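Transglutaminase elicitor (Phytophthora sojae, PDB 3TW5) probably catalyses transglutaminase-type acyl transfer between proteins, as an elicitor recognised by plant innate immunity as a pathogen-associated molecular pattern. Local coordinates at residues 205-213 and 234-242; 300-308 and 319-330. The protein carries 1 engineered substitution. One frame throughout, in Å; residues are numbered along the deposited sequence.

Along the chain, helix 202-215 comes first, and contact 1 forms when strand 232-246 returns across it, closing a short connection that includes strand 221-223. Contact 2 comes later: strand 299-310 turns back as strand 316-321, and the loop that follows folds back along strand 299-310, where S325, D328 and P330 reach Y304 and S325 also Y305. The two contacts are therefore in series, neither enclosing the other, with centres about 13 Å apart. Strand 269-280 lies between 232-246 and 299-310 in one antiparallel sheet, so both contacts reach the same sheet. Helix 202-215 joins them directly, since its residues 205 and 206 touch segment 234-242 and also side chains of segment 300-308.

Contact 1: 205-213 and 234-242; sequences FHIASANIL and PVRGFKVYE
F238 of strand 232-246 is the central ring of an aromatic cluster with F205 and H206, where helix 202-215 packs on the antiparallel sheet. The axes of the two segments approach to 8.5 Å and their N-to-C directions differ by 115°, so the helix runs steeply across the strand. S209 meets F238 from above: its CB sits over the middle of the ring, 3.6 Å from the centroid, as a CH-pi contact. The ring's rim then serves two aromatic neighbours. F238 presents its edge to the face of F205 in an offset edge-to-face pair, with CE1 4.0 Å from F205 CE2, and likewise to the face of H206, with CZ 3.7 Å from H206 ND1. With CG anti to the backbone N (chi1 168°), the F238 ring is carried away from the strand backbone and lies against S209, its edge toward F205 and H206. The imidazole is gripped at ND1 by a hydrogen bond with Y306 OH, while its CE1 lies 3.6 Å from V240 CG2. S209 OG turns back to F205 O at 2.7 Å; this carbonyl also accepts S209 N, the two donors arriving on opposite faces of its plane, so the hydroxyl is satisfied within the helix as CB meets the ring. One turn on, L213 spreads its two methyls along the strand, with CD2 4.0 Å from V235 CG1 and CD1 4.0 Å from G237 CA. CD1 thus rests on the classic beta bulge in which R236 and G237 both face S278. No hydrogen bond crosses between the segments, and nearly every touching residue is buried. Interlocking of apolar and aromatic side chains in this way is characteristic of the hydrophobic interface between a helix and the face of an antiparallel beta-sheet.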
loop_
_atom_site.group_PDB
_atom_site.type_symbol
_atom_site.label_atom_id
_atom_site.label_comp_id
_atom_site.label_asym_id
_atom_site.label_seq_id
_atom_site.Cartn_x
_atom_site.Cartn_y
_atom_site.Cartn_z
ATOM N N PHE A 205 -2.832 -11.161 12.402
ATOM C CA PHE A 205 -1.829 -10.952 11.360
ATOM C C PHE A 205 -1.477 -12.259 10.641
ATOM O O PHE A 205 -1.543 -12.329 9.411
ATOM C CB PHE A 205 -0.571 -10.284 11.932
ATOM C CG PHE A 205 0.564 -10.175 10.946
ATOM C CD1 PHE A 205 0.524 -9.240 9.916
ATOM C CD2 PHE A 205 1.672 -11.009 11.047
ATOM C CE1 PHE A 205 1.572 -9.141 9.002
ATOM C CE2 PHE A 205 2.720 -10.915 10.137
ATOM C CZ PHE A 205 2.668 -9.980 9.114
ATOM N N HIS A 206 -1.120 -13.285 11.414
ATOM C CA HIS A 206 -0.742 -14.588 10.860
ATOM C C HIS A 206 -1.900 -15.234 10.105
ATOM O O HIS A 206 -1.737 -15.632 8.953
ATOM C CB HIS A 206 -0.220 -15.526 11.959
ATOM C CG HIS A 206 0.456 -16.760 11.437
ATOM N ND1 HIS A 206 1.809 -16.816 11.179
ATOM C CD2 HIS A 206 -0.035 -17.984 11.129
ATOM C CE1 HIS A 206 2.122 -18.020 10.732
ATOM N NE2 HIS A 206 1.021 -18.748 10.692
ATOM N N ILE A 207 -3.064 -15.316 10.751
ATOM C CA ILE A 207 -4.257 -15.926 10.155
ATOM C C ILE A 207 -4.634 -15.262 8.826
ATOM O O ILE A 207 -4.873 -15.950 7.834
ATOM C CB ILE A 207 -5.463 -15.915 11.138
ATOM C CG1 ILE A 207 -5.190 -16.844 12.328
ATOM C CG2 ILE A 207 -6.758 -16.325 10.427
ATOM C CD1 ILE A 207 -6.062 -16.579 13.540
ATOM N N ALA A 208 -4.663 -13.931 8.812
ATOM C CA ALA A 208 -4.989 -13.170 7.607
ATOM C C ALA A 208 -3.950 -13.373 6.508
ATOM O O ALA A 208 -4.306 -13.693 5.375
ATOM C CB ALA A 208 -5.148 -11.686 7.932
ATOM N N SER A 209 -2.673 -13.203 6.852
ATOM C CA SER A 209 -1.579 -13.296 5.881
ATOM C C SER A 209 -1.489 -14.673 5.236
ATOM O O SER A 209 -1.286 -14.782 4.029
ATOM C CB SER A 209 -0.242 -12.933 6.528
ATOM O OG SER A 209 -0.277 -11.633 7.092
ATOM N N ALA A 210 -1.654 -15.716 6.046
ATOM C CA ALA A 210 -1.572 -17.095 5.569
ATOM C C ALA A 210 -2.755 -17.477 4.677
ATOM O O ALA A 210 -2.572 -18.111 3.638
ATOM C CB ALA A 210 -1.446 -18.062 6.743
ATOM N N ASN A 211 -3.960 -17.090 5.089
ATOM C CA ASN A 211 -5.174 -17.367 4.322
ATOM C C ASN A 211 -5.244 -16.602 2.996
ATOM O O ASN A 211 -5.514 -17.194 1.954
ATOM C CB ASN A 211 -6.424 -17.087 5.164
ATOM C CG ASN A 211 -6.800 -18.250 6.062
ATOM O OD1 ASN A 211 -7.537 -19.148 5.654
ATOM N ND2 ASN A 211 -6.313 -18.229 7.297
ATOM N N ILE A 212 -4.987 -15.296 3.040
ATOM C CA ILE A 212 -5.126 -14.441 1.857
ATOM C C ILE A 212 -4.041 -14.724 0.807
ATOM O O ILE A 212 -4.361 -15.015 -0.350
ATOM C CB ILE A 212 -5.197 -12.932 2.229
ATOM C CG1 ILE A 212 -6.412 -12.661 3.126
ATOM C CG2 ILE A 212 -5.269 -12.067 0.979
ATOM C CD1 ILE A 212 -6.327 -11.378 3.937
ATOM N N LEU A 213 -2.774 -14.653 1.215
ATOM C CA LEU A 213 -1.653 -14.933 0.311
ATOM C C LEU A 213 -1.518 -16.418 -0.050
ATOM O O LEU A 213 -1.148 -16.753 -1.177
ATOM C CB LEU A 213 -0.326 -14.431 0.901
ATOM C CG LEU A 213 0.154 -12.974 0.805
ATOM C CD1 LEU A 213 0.104 -12.426 -0.621
ATOM C CD2 LEU A 213 -0.592 -12.070 1.756
ATOM N N PRO A 234 1.425 -2.271 -1.330
ATOM C CA PRO A 234 0.774 -3.520 -1.718
ATOM C C PRO A 234 1.665 -4.719 -1.397
ATOM O O PRO A 234 2.857 -4.708 -1.711
ATOM C CB PRO A 234 0.598 -3.366 -3.228
ATOM C CG PRO A 234 1.708 -2.478 -3.647
ATOM C CD PRO A 234 1.981 -1.553 -2.493
ATOM N N VAL A 235 1.090 -5.738 -0.764
ATOM C CA VAL A 235 1.853 -6.917 -0.353
ATOM C C VAL A 235 2.068 -7.878 -1.526
ATOM O O VAL A 235 1.158 -8.117 -2.320
ATOM C CB VAL A 235 1.189 -7.630 0.860
ATOM C CG1 VAL A 235 1.864 -8.960 1.165
ATOM C CG2 VAL A 235 1.232 -6.730 2.084
ATOM N N ARG A 236 3.285 -8.408 -1.630
ATOM C CA ARG A 236 3.619 -9.400 -2.645
ATOM C C ARG A 236 3.596 -10.819 -2.082
ATOM O O ARG A 236 3.200 -11.758 -2.777
ATOM C CB ARG A 236 4.988 -9.107 -3.260
ATOM C CG ARG A 236 5.308 -9.962 -4.476
ATOM C CD ARG A 236 6.726 -9.738 -4.948
ATOM N NE ARG A 236 7.063 -10.596 -6.082
ATOM C CZ ARG A 236 8.212 -10.539 -6.751
ATOM N NH1 ARG A 236 9.152 -9.664 -6.408
ATOM N NH2 ARG A 236 8.427 -11.361 -7.767
ATOM N N GLY A 237 4.019 -10.978 -0.829
ATOM C CA GLY A 237 4.104 -12.305 -0.236
ATOM C C GLY A 237 4.314 -12.376 1.260
ATOM O O GLY A 237 4.674 -11.392 1.905
ATOM N N PHE A 238 4.092 -13.570 1.799
ATOM C CA PHE A 238 4.239 -13.853 3.219
ATOM C C PHE A 238 4.876 -15.229 3.384
ATOM O O PHE A 238 4.375 -16.221 2.841
ATOM C CB PHE A 238 2.866 -13.802 3.898
ATOM C CG PHE A 238 2.845 -14.347 5.300
ATOM C CD1 PHE A 238 3.280 -13.572 6.369
ATOM C CD2 PHE A 238 2.358 -15.624 5.554
ATOM C CE1 PHE A 238 3.245 -14.071 7.672
ATOM C CE2 PHE A 238 2.319 -16.132 6.852
ATOM C CZ PHE A 238 2.763 -15.355 7.912
ATOM N N LYS A 239 5.982 -15.285 4.123
ATOM C CA LYS A 239 6.674 -16.550 4.374
ATOM C C LYS A 239 6.988 -16.749 5.854
ATOM O O LYS A 239 7.487 -15.842 6.518
ATOM C CB LYS A 239 7.954 -16.656 3.540
ATOM C CG LYS A 239 8.572 -18.045 3.549
ATOM C CD LYS A 239 9.844 -18.120 2.723
ATOM C CE LYS A 239 10.360 -19.555 2.685
ATOM N NZ LYS A 239 11.480 -19.735 1.723
ATOM N N VAL A 240 6.675 -17.942 6.354
ATOM C CA VAL A 240 7.008 -18.340 7.715
ATOM C C VAL A 240 8.407 -18.952 7.709
ATOM O O VAL A 240 8.662 -19.939 7.013
ATOM C CB VAL A 240 5.984 -19.353 8.285
ATOM C CG1 VAL A 240 6.340 -19.739 9.717
ATOM C CG2 VAL A 240 4.573 -18.784 8.224
ATOM N N TYR A 241 9.308 -18.352 8.480
ATOM C CA TYR A 241 10.702 -18.783 8.527
ATOM C C TYR A 241 10.992 -19.749 9.675
ATOM O O TYR A 241 11.928 -20.542 9.594
ATOM C CB TYR A 241 11.629 -17.571 8.607
ATOM C CG TYR A 241 11.935 -16.934 7.267
ATOM C CD1 TYR A 241 10.957 -16.236 6.558
ATOM C CD2 TYR A 241 13.212 -17.018 6.715
ATOM C CE1 TYR A 241 11.241 -15.646 5.326
ATOM C CE2 TYR A 241 13.507 -16.430 5.487
ATOM C CZ TYR A 241 12.519 -15.748 4.799
ATOM O OH TYR A 241 12.812 -15.167 3.588
ATOM N N GLU A 242 10.193 -19.678 10.736
ATOM C CA GLU A 242 10.387 -20.535 11.901
ATOM C C GLU A 242 9.107 -20.741 12.706
ATOM O O GLU A 242 8.397 -19.785 13.021
ATOM C CB GLU A 242 11.478 -19.959 12.810
ATOM C CG GLU A 242 11.960 -20.921 13.890
ATOM C CD GLU A 242 12.758 -20.241 14.987
ATOM O OE1 GLU A 242 13.671 -19.444 14.672
ATOM O OE2 GLU A 242 12.475 -20.518 16.171
#

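Contact 2: 300-308 and 319-330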
loop_
_atom_site.group_PDB
_atom_site.type_symbol
_atom_site.label_atom_id
_atom_site.label_comp_id
_atom_site.label_asym_id
_atom_site.label_seq_id
_atom_site.Cartn_x
_atom_site.Cartn_y
_atom_site.Cartn_z
ATOM N N THR A 300 10.708 -5.290 -1.096
ATOM C CA THR A 300 11.384 -5.255 0.199
ATOM C C THR A 300 10.554 -6.027 1.230
ATOM O O THR A 300 9.525 -6.608 0.885
ATOM C CB THR A 300 11.672 -3.798 0.657
ATOM O OG1 THR A 300 12.353 -3.807 1.916
ATOM C CG2 THR A 300 10.387 -2.992 0.781
ATOM N N GLY A 301 10.998 -6.049 2.481
ATOM C CA GLY A 301 10.274 -6.773 3.516
ATOM C C GLY A 301 10.757 -6.530 4.929
ATOM O O GLY A 301 11.667 -5.735 5.163
ATOM N N GLN A 302 10.133 -7.225 5.874
ATOM C CA GLN A 302 10.477 -7.111 7.285
ATOM C C GLN A 302 10.139 -8.399 8.025
ATOM O O GLN A 302 9.133 -9.050 7.730
ATOM C CB GLN A 302 9.735 -5.936 7.920
ATOM C CG GLN A 302 10.239 -5.554 9.297
ATOM C CD GLN A 302 9.823 -4.156 9.696
ATOM O OE1 GLN A 302 8.636 -3.870 9.871
ATOM N NE2 GLN A 302 10.803 -3.271 9.847
ATOM N N TYR A 303 10.986 -8.762 8.982
ATOM C CA TYR A 303 10.708 -9.901 9.839
ATOM C C TYR A 303 9.810 -9.488 10.993
ATOM O O TYR A 303 9.863 -8.346 11.462
ATOM C CB TYR A 303 12.001 -10.527 10.368
ATOM C CG TYR A 303 12.804 -11.261 9.320
ATOM C CD1 TYR A 303 12.418 -12.522 8.870
ATOM C CD2 TYR A 303 13.956 -10.692 8.779
ATOM C CE1 TYR A 303 13.159 -13.199 7.905
ATOM C CE2 TYR A 303 14.705 -11.358 7.813
ATOM C CZ TYR A 303 14.304 -12.610 7.381
ATOM O OH TYR A 303 15.048 -13.265 6.425
ATOM N N TYR A 304 8.973 -10.422 11.429
ATOM C CA TYR A 304 8.111 -10.221 12.583
ATOM C C TYR A 304 8.194 -11.428 13.496
ATOM O O TYR A 304 8.203 -12.572 13.036
ATOM C CB TYR A 304 6.665 -9.962 12.150
ATOM C CG TYR A 304 6.510 -8.735 11.285
ATOM C CD1 TYR A 304 6.637 -7.455 11.829
ATOM C CD2 TYR A 304 6.251 -8.850 9.921
ATOM C CE1 TYR A 304 6.504 -6.322 11.036
ATOM C CE2 TYR A 304 6.113 -7.721 9.117
ATOM C CZ TYR A 304 6.241 -6.462 9.683
ATOM O OH TYR A 304 6.107 -5.341 8.898
ATOM N N TYR A 305 8.262 -11.156 14.792
ATOM C CA TYR A 305 8.455 -12.184 15.800
ATOM C C TYR A 305 7.292 -12.125 16.774
ATOM O O TYR A 305 6.988 -11.066 17.329
ATOM C CB TYR A 305 9.789 -11.972 16.529
ATOM C CG TYR A 305 10.932 -11.597 15.610
ATOM C CD1 TYR A 305 11.742 -12.578 15.033
ATOM C CD2 TYR A 305 11.194 -10.260 15.302
ATOM C CE1 TYR A 305 12.787 -12.235 14.181
ATOM C CE2 TYR A 305 12.233 -9.906 14.451
ATOM C CZ TYR A 305 13.026 -10.898 13.894
ATOM O OH TYR A 305 14.057 -10.543 13.050
ATOM N N TYR A 306 6.640 -13.264 16.973
ATOM C CA TYR A 306 5.479 -13.330 17.844
ATOM C C TYR A 306 5.230 -14.721 18.409
ATOM O O TYR A 306 5.606 -15.731 17.809
ATOM C CB TYR A 306 4.226 -12.810 17.121
ATOM C CG TYR A 306 4.020 -13.329 15.710
ATOM C CD1 TYR A 306 4.567 -12.662 14.613
ATOM C CD2 TYR A 306 3.261 -14.474 15.472
ATOM C CE1 TYR A 306 4.375 -13.131 13.315
ATOM C CE2 TYR A 306 3.059 -14.950 14.177
ATOM C CZ TYR A 306 3.620 -14.274 13.105
ATOM O OH TYR A 306 3.421 -14.743 11.829
ATOM N N LEU A 307 4.612 -14.753 19.585
ATOM C CA LEU A 307 4.117 -15.988 20.172
ATOM C C LEU A 307 2.663 -16.151 19.772
ATOM O O LEU A 307 1.861 -15.242 19.974
ATOM C CB LEU A 307 4.212 -15.942 21.703
ATOM C CG LEU A 307 5.566 -15.940 22.417
ATOM C CD1 LEU A 307 5.368 -15.623 23.893
ATOM C CD2 LEU A 307 6.291 -17.272 22.241
ATOM N N LEU A 308 2.325 -17.297 19.197
ATOM C CA LEU A 308 0.930 -17.623 18.925
ATOM C C LEU A 308 0.372 -18.493 20.044
ATOM O O LEU A 308 1.045 -19.415 20.518
ATOM C CB LEU A 308 0.780 -18.327 17.574
ATOM C CG LEU A 308 0.982 -17.506 16.298
ATOM C CD1 LEU A 308 0.781 -18.384 15.074
ATOM C CD2 LEU A 308 0.047 -16.306 16.249
ATOM N N GLY A 319 -2.322 -14.246 20.574
ATOM C CA GLY A 319 -0.913 -14.011 20.297
ATOM C C GLY A 319 -0.336 -12.833 21.054
ATOM O O GLY A 319 -1.071 -12.068 21.686
ATOM N N GLU A 320 0.989 -12.701 20.990
ATOM C CA GLU A 320 1.718 -11.585 21.592
ATOM C C GLU A 320 2.945 -11.252 20.749
ATOM O O GLU A 320 3.660 -12.154 20.320
ATOM C CB GLU A 320 2.164 -11.929 23.018
ATOM C CG GLU A 320 1.064 -11.890 24.082
ATOM C CD GLU A 320 0.569 -10.482 24.398
ATOM O OE1 GLU A 320 1.309 -9.505 24.147
ATOM O OE2 GLU A 320 -0.564 -10.358 24.909
ATOM N N TRP A 321 3.184 -9.964 20.514
ATOM C CA TRP A 321 4.381 -9.520 19.798
ATOM C C TRP A 321 5.618 -9.607 20.695
ATOM O O TRP A 321 5.549 -9.301 21.886
ATOM C CB TRP A 321 4.220 -8.080 19.305
ATOM C CG TRP A 321 3.112 -7.850 18.317
ATOM C CD1 TRP A 321 1.923 -7.228 18.555
ATOM C CD2 TRP A 321 3.101 -8.215 16.931
ATOM N NE1 TRP A 321 1.170 -7.185 17.409
ATOM C CE2 TRP A 321 1.868 -7.787 16.397
ATOM C CE3 TRP A 321 4.012 -8.867 16.090
ATOM C CZ2 TRP A 321 1.519 -7.990 15.059
ATOM C CZ3 TRP A 321 3.663 -9.070 14.757
ATOM C CH2 TRP A 321 2.427 -8.632 14.257
ATOM N N VAL A 322 6.744 -10.024 20.119
ATOM C CA VAL A 322 8.017 -10.114 20.850
ATOM C C VAL A 322 9.176 -9.529 20.033
ATOM O O VAL A 322 8.984 -9.108 18.892
ATOM C CB VAL A 322 8.359 -11.577 21.273
ATOM C CG1 VAL A 322 7.296 -12.148 22.209
ATOM C CG2 VAL A 322 8.555 -12.477 20.058
ATOM N N TYR A 323 10.370 -9.509 20.631
ATOM C CA TYR A 323 11.615 -9.094 19.961
ATOM C C TYR A 323 11.543 -7.758 19.212
ATOM O O TYR A 323 12.075 -7.628 18.100
ATOM C CB TYR A 323 12.132 -10.189 19.007
ATOM C CG TYR A 323 12.891 -11.326 19.658
ATOM C CD1 TYR A 323 13.642 -11.127 20.818
ATOM C CD2 TYR A 323 12.886 -12.602 19.088
ATOM C CE1 TYR A 323 14.346 -12.178 21.412
ATOM C CE2 TYR A 323 13.589 -13.659 19.669
ATOM C CZ TYR A 323 14.317 -13.439 20.831
ATOM O OH TYR A 323 15.017 -14.474 21.413
ATOM N N GLY A 324 10.890 -6.769 19.811
ATOM C CA GLY A 324 10.848 -5.435 19.220
ATOM C C GLY A 324 9.905 -5.279 18.040
ATOM O O GLY A 324 9.833 -4.203 17.444
ATOM N N SER A 325 9.194 -6.353 17.690
ATOM C CA SER A 325 8.030 -6.256 16.805
ATOM C C SER A 325 6.833 -5.764 17.621
ATOM O O SER A 325 5.709 -5.690 17.124
ATOM C CB SER A 325 7.721 -7.600 16.137
ATOM O OG SER A 325 8.542 -7.809 15.000
ATOM N N ASP A 326 7.107 -5.439 18.884
ATOM C CA ASP A 326 6.155 -4.833 19.807
ATOM C C ASP A 326 5.765 -3.421 19.354
ATOM O O ASP A 326 4.598 -3.034 19.446
ATOM C CB ASP A 326 6.771 -4.791 21.212
ATOM C CG ASP A 326 5.760 -4.439 22.293
ATOM O OD1 ASP A 326 4.729 -5.145 22.417
ATOM O OD2 ASP A 326 6.011 -3.460 23.033
ATOM N N ASP A 327 6.749 -2.663 18.868
ATOM C CA ASP A 327 6.522 -1.313 18.345
ATOM C C ASP A 327 6.485 -1.303 16.821
ATOM O O ASP A 327 5.851 -0.437 16.213
ATOM C CB ASP A 327 7.615 -0.348 18.831
ATOM C CG ASP A 327 7.603 -0.151 20.344
ATOM O OD1 ASP A 327 6.536 -0.338 20.974
ATOM O OD2 ASP A 327 8.666 0.197 20.904
ATOM N N ASP A 328 7.164 -2.273 16.214
ATOM C CA ASP A 328 7.359 -2.304 14.768
ATOM C C ASP A 328 6.549 -3.411 14.086
ATOM O O ASP A 328 7.091 -4.447 13.686
ATOM C CB ASP A 328 8.852 -2.438 14.447
ATOM C CG ASP A 328 9.159 -2.233 12.974
ATOM O OD1 ASP A 328 8.332 -1.627 12.254
ATOM O OD2 ASP A 328 10.242 -2.678 12.539
ATOM N N HIS A 329 5.247 -3.172 13.958
ATOM C CA HIS A 329 4.332 -4.103 13.301
ATOM C C HIS A 329 3.221 -3.333 12.579
ATOM O O HIS A 329 2.867 -2.229 13.002
ATOM C CB HIS A 329 3.750 -5.098 14.316
ATOM C CG HIS A 329 2.863 -4.473 15.349
ATOM N ND1 HIS A 329 1.499 -4.360 15.189
ATOM C CD2 HIS A 329 3.144 -3.937 16.560
ATOM C CE1 HIS A 329 0.979 -3.778 16.255
ATOM N NE2 HIS A 329 1.956 -3.511 17.103
ATOM N N PRO A 330 2.669 -3.908 11.490
ATOM C CA PRO A 330 1.643 -3.227 10.694
ATOM C C PRO A 330 0.442 -2.756 11.512
ATOM O O PRO A 330 -0.065 -3.501 12.355
ATOM C CB PRO A 330 1.211 -4.301 9.691
ATOM C CG PRO A 330 2.389 -5.176 9.558
ATOM C CD PRO A 330 2.998 -5.230 10.924
#
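Y305 and Y323 meet edge-to-face, the edge of Y323 directed at the face of Y305, with centroids 5.8 Å apart and planes at 85°. Y323 occupies the type I' turn V322-S325, which brings S325 OG back toward the strand to accept a weak hydrogen bond from Y305 N at 3.4 Å. Y306, the residue after Y305, points to the opposite face, beside W321; the two, a non-hydrogen-bonded antiparallel pair, run side by side in the same direction, their rings steeply inclined and Y306 CD1 3.7 Å from W321 CZ3. Backbone bonds hold the hairpin on each side of this pair, L307 with E320 in both directions and V322 N to Y305 O at 3.0 Å. Toward the N-terminal part of the strand, Y304 has CG anti to the carbonyl carbon (chi1 -60°), which turns its ring toward the loop, its edge meeting D328 O and its CE1 3.7 Å from P330 CD. Strand 299-310 is paired on its other flank with strand 269-280, while L307 and V322 pack on helix 248-256 and Y306 and W321 on P202 at the start of helix 202-215. The hairpin thus lies between two helices at this margin of the sheet.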